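Long-range contact in aromatic-amino-acid transaminase TyrB (Burkholderia cenocepacia K56-2Valvano, PDB 4WD2), which probably transfers amino groups between aromatic amino acids and 2-oxo acids, using pyridoxal phosphate carried on a lysine as a Schiff base: residues V77-F91 and A97-L109. Residues are numbered along the deposited sequence; the frame is centred on the assembly and turned at random.
Sequences VGLAAYRDAVQSLVF and ARAAGRIATLQTL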
ATOM      1  N   VAL A  77      10.296  -5.893   2.465  1.00 13.02           N
ATOM      2  CA  VAL A  77      10.323  -5.232   3.771  1.00 12.70           C
ATOM      3  C   VAL A  77      10.691  -3.757   3.665  1.00 12.61           C
ATOM      4  O   VAL A  77      10.732  -3.054   4.662  1.00 13.58           O
ATOM      5  CB  VAL A  77      11.312  -5.924   4.733  1.00 12.13           C
ATOM      6  CG1 VAL A  77      10.835  -7.327   5.050  1.00 12.24           C
ATOM      7  CG2 VAL A  77      12.709  -5.950   4.129  1.00 11.84           C
ATOM      8  N   GLY A  78      10.959  -3.288   2.452  1.00 13.87           N
ATOM      9  CA  GLY A  78      11.301  -1.893   2.244  1.00 11.18           C
ATOM     10  C   GLY A  78      12.779  -1.574   2.348  1.00 10.72           C
ATOM     11  O   GLY A  78      13.633  -2.463   2.389  1.00 10.10           O
ATOM     12  N   LEU A  79      13.070  -0.278   2.392  1.00 11.77           N
ATOM     13  CA  LEU A  79      14.436   0.237   2.420  1.00 14.89           C
ATOM     14  C   LEU A  79      15.171  -0.114   3.718  1.00 15.52           C
ATOM     15  O   LEU A  79      14.673   0.163   4.812  1.00 14.19           O
ATOM     16  CB  LEU A  79      14.402   1.756   2.222  1.00 17.85           C
ATOM     17  CG  LEU A  79      15.642   2.485   1.711  1.00 21.11           C
ATOM     18  CD1 LEU A  79      15.972   2.028   0.299  1.00 21.02           C
ATOM     19  CD2 LEU A  79      15.417   4.000   1.756  1.00 22.48           C
ATOM     20  N   ALA A  80      16.359  -0.702   3.591  1.00 14.11           N
ATOM     21  CA  ALA A  80      17.127  -1.163   4.743  1.00 14.24           C
ATOM     22  C   ALA A  80      17.486  -0.031   5.696  1.00 12.81           C
ATOM     23  O   ALA A  80      17.399  -0.190   6.914  1.00 11.50           O
ATOM     24  CB  ALA A  80      18.393  -1.879   4.284  1.00 16.45           C
ATOM     25  N   ALA A  81      17.904   1.104   5.140  1.00 12.08           N
ATOM     26  CA  ALA A  81      18.274   2.266   5.939  1.00 13.58           C
ATOM     27  C   ALA A  81      17.070   2.823   6.696  1.00 13.61           C
ATOM     28  O   ALA A  81      17.192   3.228   7.854  1.00 15.06           O
ATOM     29  CB  ALA A  81      18.896   3.341   5.058  1.00 15.45           C
ATOM     30  N   TYR A  82      15.910   2.832   6.043  1.00 13.66           N
ATOM     31  CA  TYR A  82      14.656   3.249   6.679  1.00 13.33           C
ATOM     32  C   TYR A  82      14.303   2.353   7.871  1.00 11.60           C
ATOM     33  O   TYR A  82      14.042   2.849   8.970  1.00 10.01           O
ATOM     34  CB  TYR A  82      13.519   3.233   5.652  1.00 11.60           C
ATOM     35  CG  TYR A  82      12.128   3.600   6.154  1.00 12.03           C
ATOM     36  CD1 TYR A  82      11.287   2.641   6.716  1.00 11.82           C
ATOM     37  CD2 TYR A  82      11.635   4.892   6.005  1.00 12.18           C
ATOM     38  CE1 TYR A  82      10.005   2.969   7.142  1.00 11.72           C
ATOM     39  CE2 TYR A  82      10.358   5.226   6.426  1.00 12.44           C
ATOM     40  CZ  TYR A  82       9.547   4.263   6.989  1.00 12.27           C
ATOM     41  OH  TYR A  82       8.278   4.601   7.401  1.00 11.67           O
ATOM     42  N   ARG A  83      14.282   1.041   7.641  1.00 11.90           N
ATOM     43  CA  ARG A  83      13.981   0.054   8.687  1.00 11.33           C
ATOM     44  C   ARG A  83      14.863   0.223   9.927  1.00 12.42           C
ATOM     45  O   ARG A  83      14.385   0.180  11.068  1.00  9.08           O
ATOM     46  CB  ARG A  83      14.148  -1.369   8.140  1.00 10.38           C
ATOM     47  CG  ARG A  83      13.196  -1.737   7.022  1.00 10.42           C
ATOM     48  CD  ARG A  83      13.663  -3.005   6.329  1.00 11.79           C
ATOM     49  NE  ARG A  83      13.897  -4.073   7.290  1.00 11.77           N
ATOM     50  CZ  ARG A  83      14.916  -4.921   7.236  1.00 13.46           C
ATOM     51  NH1 ARG A  83      15.807  -4.839   6.252  1.00 13.86           N
ATOM     52  NH2 ARG A  83      15.038  -5.859   8.164  1.00 14.04           N
ATOM     53  N   ASP A  84      16.155   0.412   9.699  1.00 13.64           N
ATOM     54  CA  ASP A  84      17.083   0.564  10.810  1.00 13.74           C
ATOM     55  C   ASP A  84      16.849   1.866  11.564  1.00 11.88           C
ATOM     56  O   ASP A  84      16.880   1.898  12.798  1.00 11.25           O
ATOM     57  CB  ASP A  84      18.520   0.497  10.318  1.00 14.62           C
ATOM     58  CG  ASP A  84      19.508   0.690  11.433  1.00 17.52           C
ATOM     59  OD1 ASP A  84      19.683  -0.256  12.226  1.00 18.24           O
ATOM     60  OD2 ASP A  84      20.097   1.787  11.526  1.00 19.36           O
ATOM     61  N   ALA A  85      16.616   2.940  10.816  1.00 11.51           N
ATOM     62  CA  ALA A  85      16.350   4.246  11.410  1.00 10.54           C
ATOM     63  C   ALA A  85      15.054   4.211  12.214  1.00 11.20           C
ATOM     64  O   ALA A  85      14.989   4.720  13.327  1.00 14.34           O
ATOM     65  CB  ALA A  85      16.278   5.313  10.338  1.00 10.04           C
ATOM     66  N   VAL A  86      14.021   3.608  11.640  1.00 10.86           N
ATOM     67  CA  VAL A  86      12.738   3.492  12.319  1.00 11.03           C
ATOM     68  C   VAL A  86      12.850   2.680  13.603  1.00  9.83           C
ATOM     69  O   VAL A  86      12.299   3.059  14.637  1.00 10.42           O
ATOM     70  CB  VAL A  86      11.687   2.856  11.399  1.00 12.49           C
ATOM     71  CG1 VAL A  86      10.442   2.471  12.184  1.00 11.51           C
ATOM     72  CG2 VAL A  86      11.345   3.817  10.289  1.00 14.96           C
ATOM     73  N   GLN A  87      13.572   1.564  13.538  1.00  8.47           N
ATOM     74  CA  GLN A  87      13.726   0.695  14.701  1.00  7.11           C
ATOM     75  C   GLN A  87      14.459   1.420  15.830  1.00  7.16           C
ATOM     76  O   GLN A  87      14.074   1.336  17.003  1.00  7.13           O
ATOM     77  CB  GLN A  87      14.469  -0.580  14.314  1.00  7.13           C
ATOM     78  CG  GLN A  87      14.445  -1.640  15.389  1.00  8.15           C
ATOM     79  CD  GLN A  87      15.359  -2.783  15.061  1.00  9.20           C
ATOM     80  OE1 GLN A  87      16.526  -2.793  15.451  1.00 10.50           O
ATOM     81  NE2 GLN A  87      14.843  -3.751  14.327  1.00  8.12           N
ATOM     82  N   SER A  88      15.506   2.147  15.461  1.00  7.41           N
ATOM     83  CA  SER A  88      16.274   2.952  16.411  1.00  9.26           C
ATOM     84  C   SER A  88      15.427   4.069  17.028  1.00 10.11           C
ATOM     85  O   SER A  88      15.486   4.322  18.233  1.00 10.74           O
ATOM     86  CB  SER A  88      17.499   3.547  15.721  1.00 10.31           C
ATOM     87  OG  SER A  88      18.303   4.249  16.648  1.00 12.53           O
ATOM     88  N   LEU A  89      14.640   4.744  16.201  1.00 10.41           N
ATOM     89  CA  LEU A  89      13.788   5.825  16.686  1.00 10.12           C
ATOM     90  C   LEU A  89      12.752   5.322  17.682  1.00  8.95           C
ATOM     91  O   LEU A  89      12.519   5.945  18.715  1.00  9.29           O
ATOM     92  CB  LEU A  89      13.081   6.512  15.516  1.00  8.37           C
ATOM     93  CG  LEU A  89      11.979   7.504  15.885  1.00  6.78           C
ATOM     94  CD1 LEU A  89      12.546   8.729  16.595  1.00  7.16           C
ATOM     95  CD2 LEU A  89      11.223   7.916  14.632  1.00  8.85           C
ATOM     96  N   VAL A  90      12.128   4.194  17.362  1.00  8.41           N
ATOM     97  CA  VAL A  90      11.049   3.660  18.187  1.00  8.69           C
ATOM     98  C   VAL A  90      11.535   3.053  19.504  1.00  9.36           C
ATOM     99  O   VAL A  90      10.958   3.320  20.557  1.00  9.46           O
ATOM    100  CB  VAL A  90      10.240   2.600  17.422  1.00  9.19           C
ATOM    101  CG1 VAL A  90       9.243   1.901  18.352  1.00  9.47           C
ATOM    102  CG2 VAL A  90       9.509   3.240  16.256  1.00  9.89           C
ATOM    103  N   PHE A  91      12.588   2.241  19.453  1.00  9.69           N
ATOM    104  CA  PHE A  91      13.026   1.506  20.640  1.00  9.57           C
ATOM    105  C   PHE A  91      14.186   2.181  21.365  1.00 10.48           C
ATOM    106  O   PHE A  91      14.501   1.830  22.506  1.00 12.31           O
ATOM    107  CB  PHE A  91      13.426   0.073  20.266  1.00  8.80           C
ATOM    108  CG  PHE A  91      12.283  -0.759  19.745  1.00  8.89           C
ATOM    109  CD1 PHE A  91      11.978  -0.775  18.392  1.00  8.74           C
ATOM    110  CD2 PHE A  91      11.520  -1.529  20.608  1.00  8.88           C
ATOM    111  CE1 PHE A  91      10.925  -1.531  17.910  1.00  9.02           C
ATOM    112  CE2 PHE A  91      10.465  -2.297  20.127  1.00  9.33           C
ATOM    113  CZ  PHE A  91      10.167  -2.291  18.779  1.00  9.29           C
ATOM    114  N   ALA A  97      16.949  -5.258  23.043  1.00 10.08           N
ATOM    115  CA  ALA A  97      16.260  -6.109  22.081  1.00 10.70           C
ATOM    116  C   ALA A  97      16.736  -5.807  20.668  1.00 11.52           C
ATOM    117  O   ALA A  97      16.747  -6.686  19.802  1.00 12.52           O
ATOM    118  CB  ALA A  97      14.756  -5.930  22.185  1.00  9.81           C
ATOM    119  N   ARG A  98      17.118  -4.556  20.436  1.00 10.15           N
ATOM    120  CA  ARG A  98      17.694  -4.161  19.153  1.00  9.03           C
ATOM    121  C   ARG A  98      19.088  -4.751  18.992  1.00  9.58           C
ATOM    122  O   ARG A  98      19.422  -5.286  17.940  1.00 10.66           O
ATOM    123  CB  ARG A  98      17.727  -2.636  19.034  1.00  7.24           C
ATOM    124  CG  ARG A  98      18.648  -2.067  17.973  1.00  7.43           C
ATOM    125  CD  ARG A  98      18.341  -0.581  17.779  1.00 11.24           C
ATOM    126  NE  ARG A  98      19.273   0.082  16.867  1.00 12.15           N
ATOM    127  CZ  ARG A  98      19.216   0.023  15.539  1.00 11.43           C
ATOM    128  NH1 ARG A  98      18.276  -0.693  14.931  1.00 11.75           N
ATOM    129  NH2 ARG A  98      20.116   0.672  14.812  1.00 11.51           N
ATOM    130  N   ALA A  99      19.896  -4.683  20.044  1.00 10.91           N
ATOM    131  CA  ALA A  99      21.265  -5.198  19.979  1.00 11.15           C
ATOM    132  C   ALA A  99      21.289  -6.719  19.819  1.00 11.30           C
ATOM    133  O   ALA A  99      22.187  -7.267  19.174  1.00 10.08           O
ATOM    134  CB  ALA A  99      22.052  -4.782  21.216  1.00  9.90           C
ATOM    135  N   ALA A 100      20.292  -7.391  20.392  1.00 12.39           N
ATOM    136  CA  ALA A 100      20.228  -8.854  20.365  1.00 11.46           C
ATOM    137  C   ALA A 100      19.494  -9.397  19.134  1.00 10.74           C
ATOM    138  O   ALA A 100      19.280 -10.606  19.008  1.00 10.42           O
ATOM    139  CB  ALA A 100      19.569  -9.368  21.630  1.00 12.13           C
ATOM    140  N   GLY A 101      19.112  -8.506  18.226  1.00  9.49           N
ATOM    141  CA  GLY A 101      18.445  -8.912  17.002  1.00 10.72           C
ATOM    142  C   GLY A 101      17.080  -9.558  17.185  1.00 11.32           C
ATOM    143  O   GLY A 101      16.653 -10.365  16.349  1.00  8.53           O
ATOM    144  N   ARG A 102      16.394  -9.196  18.265  1.00 10.90           N
ATOM    145  CA  ARG A 102      15.093  -9.774  18.590  1.00 11.50           C
ATOM    146  C   ARG A 102      13.915  -9.033  17.968  1.00 10.12           C
ATOM    147  O   ARG A 102      12.766  -9.382  18.226  1.00  9.82           O
ATOM    148  CB  ARG A 102      14.895  -9.811  20.104  1.00 12.32           C
ATOM    149  CG  ARG A 102      15.764 -10.810  20.833  1.00 15.01           C
ATOM    150  CD  ARG A 102      15.325 -10.945  22.285  1.00 18.55           C
ATOM    151  NE  ARG A 102      15.707  -9.793  23.106  1.00 21.23           N
ATOM    152  CZ  ARG A 102      16.775  -9.767  23.901  1.00 22.19           C
ATOM    153  NH1 ARG A 102      17.568 -10.831  23.984  1.00 22.42           N
ATOM    154  NH2 ARG A 102      17.052  -8.680  24.618  1.00 20.99           N
ATOM    155  N   ILE A 103      14.193  -8.010  17.163  1.00  9.41           N
ATOM    156  CA  ILE A 103      13.128  -7.192  16.578  1.00  8.23           C
ATOM    157  C   ILE A 103      13.085  -7.280  15.057  1.00  8.18           C
ATOM    158  O   ILE A 103      14.043  -6.912  14.389  1.00 10.05           O
ATOM    159  CB  ILE A 103      13.281  -5.703  16.950  1.00  6.81           C
ATOM    160  CG1 ILE A 103      13.406  -5.512  18.459  1.00  8.99           C
ATOM    161  CG2 ILE A 103      12.099  -4.896  16.427  1.00  7.32           C
ATOM    162  CD1 ILE A 103      13.712  -4.076  18.835  1.00  8.48           C
ATOM    163  N   ALA A 104      11.976  -7.766  14.512  1.00  8.44           N
ATOM    164  CA  ALA A 104      11.762  -7.718  13.069  1.00  8.06           C
ATOM    165  C   ALA A 104      11.057  -6.418  12.700  1.00  9.18           C
ATOM    166  O   ALA A 104       9.937  -6.181  13.143  1.00 11.58           O
ATOM    167  CB  ALA A 104      10.944  -8.931  12.596  1.00  8.03           C
ATOM    168  N   THR A 105      11.715  -5.579  11.900  1.00  8.83           N
ATOM    169  CA  THR A 105      11.137  -4.306  11.460  1.00  9.72           C
ATOM    170  C   THR A 105      11.052  -4.187   9.932  1.00 10.00           C
ATOM    171  O   THR A 105      12.011  -4.501   9.217  1.00 10.22           O
ATOM    172  CB  THR A 105      11.948  -3.107  11.994  1.00 10.64           C
ATOM    173  OG1 THR A 105      11.914  -3.106  13.424  1.00 10.53           O
ATOM    174  CG2 THR A 105      11.372  -1.787  11.482  1.00 11.49           C
ATOM    175  N   LEU A 106       9.898  -3.745   9.439  1.00  9.58           N
ATOM    176  CA  LEU A 106       9.742  -3.437   8.021  1.00 10.41           C
ATOM    177  C   LEU A 106       9.008  -2.119   7.791  1.00 11.12           C
ATOM    178  O   LEU A 106       8.261  -1.636   8.650  1.00  9.94           O
ATOM    179  CB  LEU A 106       9.002  -4.565   7.291  1.00 11.71           C
ATOM    180  CG  LEU A 106       7.511  -4.743   7.586  1.00 12.43           C
ATOM    181  CD1 LEU A 106       6.785  -5.267   6.355  1.00 13.01           C
ATOM    182  CD2 LEU A 106       7.307  -5.683   8.765  1.00 12.50           C
ATOM    183  N   GLN A 107       9.233  -1.555   6.611  1.00 12.59           N
ATOM    184  CA  GLN A 107       8.564  -0.351   6.145  1.00 12.29           C
ATOM    185  C   GLN A 107       7.124  -0.660   5.755  1.00 12.11           C
ATOM    186  O   GLN A 107       6.850  -1.682   5.130  1.00 11.54           O
ATOM    187  CB  GLN A 107       9.326   0.237   4.959  1.00 12.14           C
ATOM    188  CG  GLN A 107       8.660   1.404   4.263  1.00 11.34           C
ATOM    189  CD  GLN A 107       9.332   1.720   2.940  1.00 11.73           C
ATOM    190  OE1 GLN A 107      10.495   1.380   2.732  1.00 12.16           O
ATOM    191  NE2 GLN A 107       8.596   2.363   2.035  1.00 11.04           N
ATOM    192  N   THR A 108       6.200   0.217   6.136  1.00 11.57           N
ATOM    193  CA  THR A 108       4.781  -0.011   5.867  1.00 11.58           C
ATOM    194  C   THR A 108       4.103   1.222   5.282  1.00 11.78           C
ATOM    195  O   THR A 108       4.667   2.323   5.285  1.00 10.50           O
ATOM    196  CB  THR A 108       4.010  -0.428   7.148  1.00 10.08           C
ATOM    197  OG1 THR A 108       4.009   0.657   8.082  1.00  9.13           O
ATOM    198  CG2 THR A 108       4.646  -1.660   7.794  1.00  9.77           C
ATOM    199  N   LEU A 109       2.887   1.021   4.784  1.00 10.07           N
ATOM    200  CA  LEU A 109       2.096   2.112   4.240  0.60 10.01           C
ATOM    201  C   LEU A 109       1.351   2.839   5.358  1.00 10.42           C
ATOM    202  O   LEU A 109       0.174   2.581   5.616  1.00 10.56           O
ATOM    203  CB  LEU A 109       1.133   1.574   3.190  0.60 10.20           C
ATOM    204  CG  LEU A 109       1.914   0.996   2.012  0.60 10.06           C
ATOM    205  CD1 LEU A 109       1.125  -0.094   1.340  0.60 11.28           C
ATOM    206  CD2 LEU A 109       2.261   2.108   1.037  0.60  9.94           C
TER
HETATM  207  O   HOH W   1      14.430  -6.119  11.043  1.00 12.72           O
HETATM  208  O   HOH W   2      18.096  -4.841  15.523  1.00 10.24           O
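Ile103 and Phe91 pack closely: the methyl Ile103 CD1 sits over the centre of the ring, 3.6 Å from its centroid, while Val90 CG1 covers the opposite face. At the other end Gln107 OE1 lies over one face of the Tyr82 ring, Tyr82 CE1 lies 3.5 Å from Gln107 CG, and the Tyr82 OH passes to the carbonyl of Gly264. Gln107, extended beyond CG, brings OE1 3.1 Å from the backbone N of Leu79, the N-cap residue of helix 80-91; its NE2 is taken by the carbonyl of Gln295. Helix 80-91 crosses strand 103-108 at 117°, the strand being outermost within this chain in the large mixed sheet of this fold type I, PLP-dependent aminotransferase. Midway, Gln87 NE2 donates almost straight (167°) to Thr105 OG1 at 3.1 Å, which is also hydrogen-bonded to Ser267 OG, and Arg83, bent at chi3 (52°), curls NE back to Thr105 O, 2.7 Å away. Toward solvent the packing gives way to charge and water. Arg98 is extended from CG to NE, and NH1 and NH2 both grip Asp84 OD1, the shorter bond being 2.8 Å from NH2. NH1 also meets Gln87 OE1 from above the amide plane, and a water joins that oxygen to Arg98 O.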